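Local coordinates for protein diffuse adherence adhesin (Escherichia coli, PDB 4MEE) that mediates bacterial attachment to mammalian cells as an autotransporter adhesin, of which this chain is the C-terminal transport unit, an outer-membrane beta barrel, at residues 302-316 with 343-357. Numbering follows the deposited sequence.
Sequences EEEKYNLNGLTASAG and QAVWMGVTPDTHQED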
# COMPACT_ATOMS: atom_id res chain seq x y z
N GLU A 302 -12.07 15.48 25.03
CA GLU A 302 -13.05 14.57 24.54
C GLU A 302 -12.66 14.17 23.14
O GLU A 302 -11.87 14.84 22.50
CB GLU A 302 -14.40 15.26 24.56
CG GLU A 302 -15.31 14.81 23.45
CD GLU A 302 -16.73 14.75 23.89
OE1 GLU A 302 -17.33 13.65 23.82
OE2 GLU A 302 -17.26 15.79 24.34
N GLU A 303 -13.23 13.07 22.66
CA GLU A 303 -12.78 12.49 21.42
C GLU A 303 -13.61 12.87 20.23
O GLU A 303 -14.82 12.94 20.31
CB GLU A 303 -12.85 11.00 21.55
CG GLU A 303 -12.39 10.32 20.31
CD GLU A 303 -13.10 9.03 20.19
OE1 GLU A 303 -14.34 9.07 20.09
OE2 GLU A 303 -12.44 7.98 20.25
N GLU A 304 -12.96 13.06 19.10
CA GLU A 304 -13.65 13.53 17.91
C GLU A 304 -13.73 12.55 16.77
O GLU A 304 -12.72 12.04 16.32
CB GLU A 304 -12.98 14.76 17.38
CG GLU A 304 -12.78 15.81 18.42
CD GLU A 304 -14.01 16.63 18.59
OE1 GLU A 304 -14.87 16.62 17.69
OE2 GLU A 304 -14.10 17.29 19.62
N LYS A 305 -14.93 12.36 16.24
CA LYS A 305 -15.13 11.40 15.19
C LYS A 305 -15.61 12.01 13.90
O LYS A 305 -16.45 12.89 13.90
CB LYS A 305 -16.15 10.39 15.64
CG LYS A 305 -15.99 10.04 17.10
CD LYS A 305 -16.55 8.68 17.39
CE LYS A 305 -18.01 8.63 17.01
NZ LYS A 305 -18.68 7.53 17.74
N TYR A 306 -15.09 11.47 12.79
CA TYR A 306 -15.42 11.88 11.44
C TYR A 306 -15.24 10.70 10.46
O TYR A 306 -14.87 9.63 10.89
CB TYR A 306 -14.55 13.07 11.04
CG TYR A 306 -13.07 12.83 11.03
CD1 TYR A 306 -12.36 12.80 12.19
CD2 TYR A 306 -12.41 12.71 9.85
CE1 TYR A 306 -11.03 12.60 12.17
CE2 TYR A 306 -11.09 12.50 9.81
CZ TYR A 306 -10.42 12.45 10.98
OH TYR A 306 -9.10 12.26 10.92
N ASN A 307 -15.49 10.91 9.17
CA ASN A 307 -15.32 9.84 8.16
C ASN A 307 -14.44 10.24 7.02
O ASN A 307 -14.49 11.36 6.59
CB ASN A 307 -16.59 9.54 7.43
CG ASN A 307 -17.76 9.43 8.33
OD1 ASN A 307 -18.83 9.95 8.03
ND2 ASN A 307 -17.60 8.72 9.43
N LEU A 308 -13.70 9.29 6.45
CA LEU A 308 -13.03 9.53 5.18
C LEU A 308 -13.46 8.48 4.18
O LEU A 308 -13.50 7.31 4.50
CB LEU A 308 -11.51 9.47 5.27
CG LEU A 308 -10.54 9.43 6.44
CD1 LEU A 308 -9.62 10.62 6.36
CD2 LEU A 308 -11.18 9.33 7.80
N ASN A 309 -13.79 8.87 2.97
CA ASN A 309 -14.10 7.84 1.99
C ASN A 309 -13.80 8.24 0.58
O ASN A 309 -13.70 9.40 0.27
CB ASN A 309 -15.51 7.29 2.12
CG ASN A 309 -16.53 8.35 2.45
OD1 ASN A 309 -16.97 9.10 1.59
ND2 ASN A 309 -16.95 8.37 3.70
N GLY A 310 -13.64 7.27 -0.30
CA GLY A 310 -13.32 7.68 -1.64
C GLY A 310 -12.85 6.59 -2.54
O GLY A 310 -12.96 5.42 -2.24
N LEU A 311 -12.28 7.02 -3.66
CA LEU A 311 -11.86 6.11 -4.68
C LEU A 311 -10.36 6.05 -4.71
O LEU A 311 -9.70 7.04 -4.51
CB LEU A 311 -12.31 6.64 -6.02
CG LEU A 311 -13.35 5.90 -6.85
CD1 LEU A 311 -14.59 5.62 -6.04
CD2 LEU A 311 -13.72 6.75 -8.04
N THR A 312 -9.86 4.88 -4.98
CA THR A 312 -8.47 4.70 -5.16
C THR A 312 -8.37 3.91 -6.44
O THR A 312 -9.17 3.02 -6.64
CB THR A 312 -7.95 3.89 -4.00
OG1 THR A 312 -7.39 4.79 -3.04
CG2 THR A 312 -6.91 2.99 -4.45
N ALA A 313 -7.46 4.27 -7.32
CA ALA A 313 -7.32 3.57 -8.59
C ALA A 313 -5.88 3.47 -9.01
O ALA A 313 -5.11 4.37 -8.77
CB ALA A 313 -8.10 4.28 -9.66
N SER A 314 -5.50 2.38 -9.67
CA SER A 314 -4.11 2.17 -10.02
C SER A 314 -3.91 1.61 -11.40
O SER A 314 -4.74 0.90 -11.90
CB SER A 314 -3.48 1.19 -9.06
OG SER A 314 -2.15 0.94 -9.45
N ALA A 315 -2.76 1.91 -11.98
CA ALA A 315 -2.42 1.31 -13.25
C ALA A 315 -0.94 1.14 -13.40
O ALA A 315 -0.19 2.06 -13.18
CB ALA A 315 -2.94 2.17 -14.37
N GLY A 316 -0.52 -0.03 -13.85
CA GLY A 316 0.91 -0.30 -13.92
C GLY A 316 1.32 -1.39 -14.89
O GLY A 316 0.50 -2.18 -15.33
N GLN A 343 4.55 1.86 -12.03
CA GLN A 343 3.20 1.84 -11.46
C GLN A 343 2.76 3.24 -11.02
O GLN A 343 3.55 3.99 -10.46
CB GLN A 343 3.15 0.87 -10.27
CG GLN A 343 1.76 0.68 -9.66
CD GLN A 343 1.77 -0.04 -8.32
OE1 GLN A 343 2.82 -0.22 -7.70
NE2 GLN A 343 0.60 -0.47 -7.88
N ALA A 344 1.50 3.56 -11.29
CA ALA A 344 0.90 4.84 -10.86
C ALA A 344 -0.42 4.61 -10.13
O ALA A 344 -1.26 3.82 -10.57
CB ALA A 344 0.70 5.76 -12.05
N VAL A 345 -0.60 5.31 -9.01
CA VAL A 345 -1.81 5.20 -8.19
C VAL A 345 -2.44 6.57 -7.95
O VAL A 345 -1.76 7.53 -7.59
CB VAL A 345 -1.52 4.53 -6.82
CG1 VAL A 345 -2.80 4.34 -6.02
CG2 VAL A 345 -0.81 3.19 -6.99
N TRP A 346 -3.76 6.66 -8.16
CA TRP A 346 -4.53 7.85 -7.83
C TRP A 346 -5.23 7.68 -6.48
O TRP A 346 -6.11 6.83 -6.33
CB TRP A 346 -5.54 8.19 -8.94
CG TRP A 346 -6.64 9.14 -8.51
CD1 TRP A 346 -6.49 10.39 -8.00
CD2 TRP A 346 -8.06 8.90 -8.58
NE1 TRP A 346 -7.71 10.95 -7.73
CE2 TRP A 346 -8.69 10.06 -8.08
CE3 TRP A 346 -8.84 7.83 -9.02
CZ2 TRP A 346 -10.08 10.18 -8.01
CZ3 TRP A 346 -10.23 7.95 -8.94
CH2 TRP A 346 -10.83 9.12 -8.44
N MET A 347 -4.82 8.49 -5.51
CA MET A 347 -5.39 8.46 -4.17
C MET A 347 -6.47 9.53 -4.03
O MET A 347 -6.17 10.72 -3.95
CB MET A 347 -4.29 8.65 -3.12
CG MET A 347 -3.22 7.56 -3.12
SD MET A 347 -1.88 7.86 -1.95
CE MET A 347 -0.84 6.44 -2.26
N GLY A 348 -7.73 9.10 -4.03
CA GLY A 348 -8.86 10.04 -4.00
C GLY A 348 -9.77 9.93 -2.79
O GLY A 348 -10.96 10.27 -2.87
N VAL A 349 -9.23 9.47 -1.67
CA VAL A 349 -9.98 9.42 -0.41
C VAL A 349 -9.80 10.74 0.33
O VAL A 349 -8.69 11.12 0.68
CB VAL A 349 -9.54 8.23 0.48
CG1 VAL A 349 -10.31 8.24 1.80
CG2 VAL A 349 -9.76 6.91 -0.23
N THR A 350 -10.92 11.43 0.55
CA THR A 350 -10.93 12.71 1.25
C THR A 350 -11.73 12.61 2.54
O THR A 350 -12.71 11.87 2.61
CB THR A 350 -11.51 13.84 0.38
OG1 THR A 350 -12.69 13.39 -0.29
CG2 THR A 350 -10.49 14.30 -0.65
N PRO A 351 -11.32 13.37 3.57
CA PRO A 351 -11.97 13.37 4.86
C PRO A 351 -13.17 14.29 4.84
O PRO A 351 -13.28 15.14 3.96
CB PRO A 351 -10.91 13.97 5.80
CG PRO A 351 -9.76 14.36 4.93
CD PRO A 351 -10.25 14.37 3.52
N ASP A 352 -14.06 14.10 5.81
CA ASP A 352 -15.12 15.04 6.07
C ASP A 352 -14.48 16.31 6.59
O ASP A 352 -13.39 16.26 7.16
CB ASP A 352 -16.06 14.50 7.15
CG ASP A 352 -17.15 13.61 6.59
OD1 ASP A 352 -17.27 13.48 5.35
OD2 ASP A 352 -17.91 13.05 7.40
N THR A 353 -15.14 17.43 6.37
CA THR A 353 -14.73 18.66 7.00
C THR A 353 -15.30 18.62 8.40
O THR A 353 -16.51 18.48 8.56
CB THR A 353 -15.30 19.86 6.24
OG1 THR A 353 -14.70 19.93 4.94
CG2 THR A 353 -15.00 21.14 6.99
N HIS A 354 -14.45 18.73 9.40
CA HIS A 354 -14.87 18.45 10.76
C HIS A 354 -14.56 19.56 11.75
O HIS A 354 -13.43 20.04 11.83
CB HIS A 354 -14.27 17.13 11.24
CG HIS A 354 -14.83 16.65 12.55
ND1 HIS A 354 -14.12 16.70 13.73
CD2 HIS A 354 -16.04 16.11 12.86
CE1 HIS A 354 -14.86 16.21 14.71
NE2 HIS A 354 -16.03 15.85 14.20
N GLN A 355 -15.58 19.96 12.51
CA GLN A 355 -15.43 20.96 13.56
C GLN A 355 -15.33 20.31 14.94
O GLN A 355 -16.10 19.42 15.27
CB GLN A 355 -16.59 21.95 13.52
CG GLN A 355 -16.47 23.08 14.53
CD GLN A 355 -17.42 24.22 14.25
OE1 GLN A 355 -18.61 24.02 14.01
NE2 GLN A 355 -16.89 25.44 14.28
N GLU A 356 -14.37 20.78 15.73
CA GLU A 356 -14.11 20.20 17.04
C GLU A 356 -14.92 20.83 18.15
O GLU A 356 -15.63 21.82 17.94
CB GLU A 356 -12.63 20.34 17.37
CG GLU A 356 -11.74 19.37 16.63
CD GLU A 356 -10.30 19.50 17.07
OE1 GLU A 356 -9.94 18.93 18.12
OE2 GLU A 356 -9.53 20.18 16.36
N ASP A 357 -14.79 20.26 19.34
CA ASP A 357 -15.48 20.75 20.51
C ASP A 357 -15.11 22.20 20.77
O ASP A 357 -15.91 22.95 21.32
CB ASP A 357 -15.08 19.91 21.72
CG ASP A 357 -16.27 19.46 22.53
OD1 ASP A 357 -17.41 19.55 22.02
OD2 ASP A 357 -16.08 19.01 23.67
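Glu304 meets His354 beyond the paired part of two antiparallel strands, where side chains of 304-306 bridge the wider gap to 354-357. Glu304 bends at chi2 (-84°), which brings its carboxylate back across the chain at 354-357. There OE2 accepts a hydrogen bond from the backbone N of Asp357 at 3.1 Å, the donor coming from above the carboxylate plane. OE1 lies at the edge of the His354 ring, 3.0 Å from CE1. Tyr306 CB rests off-centre over the same imidazole, 4.2 Å from its centroid in a CH-pi contact, and the two rings meet obliquely with planes 32° apart.

Toward the other end the pairing is regular. Ala313 and Trp346, whose side chain has one of the largest shares of the contact beside Glu304, form a hydrogen-bonded pair, with Trp346 N giving to Ala313 O at 2.7 Å. With CG swung anti to the backbone N (chi1 163°), the indole lies back along the neighbouring strand: CE3 meets Ala313 CB at 3.7 Å, and CH2 meets Leu311 CD2 at 3.8 Å, both near the ring plane. Gly348 CA sits over one indole face. On the opposite face of the strands, Ser314 OG donates to Ala344 O at 3.2 Å from above the carbonyl plane, and the same oxygen accepts Ala315 N nearly along the C=O axis, so two donors hold it. Midway, Leu308 CD1 packs on Pro351 CB at 3.6 Å.

These strands form one hairpin of the autotransporter beta-domain, and its 310-316 and 343-347 parts are probably membrane-spanning. Strand 280-298 pairs with the other edge of 303-316, and Trp346 NE1 is hydrogen-bonded to Asn368 OD1. Helix 149-162 lies against the Leu308 and Pro351 side: Pro351 touches Met157, Val349 touches Ala160, and the Tyr306 ring meets that of Tyr153.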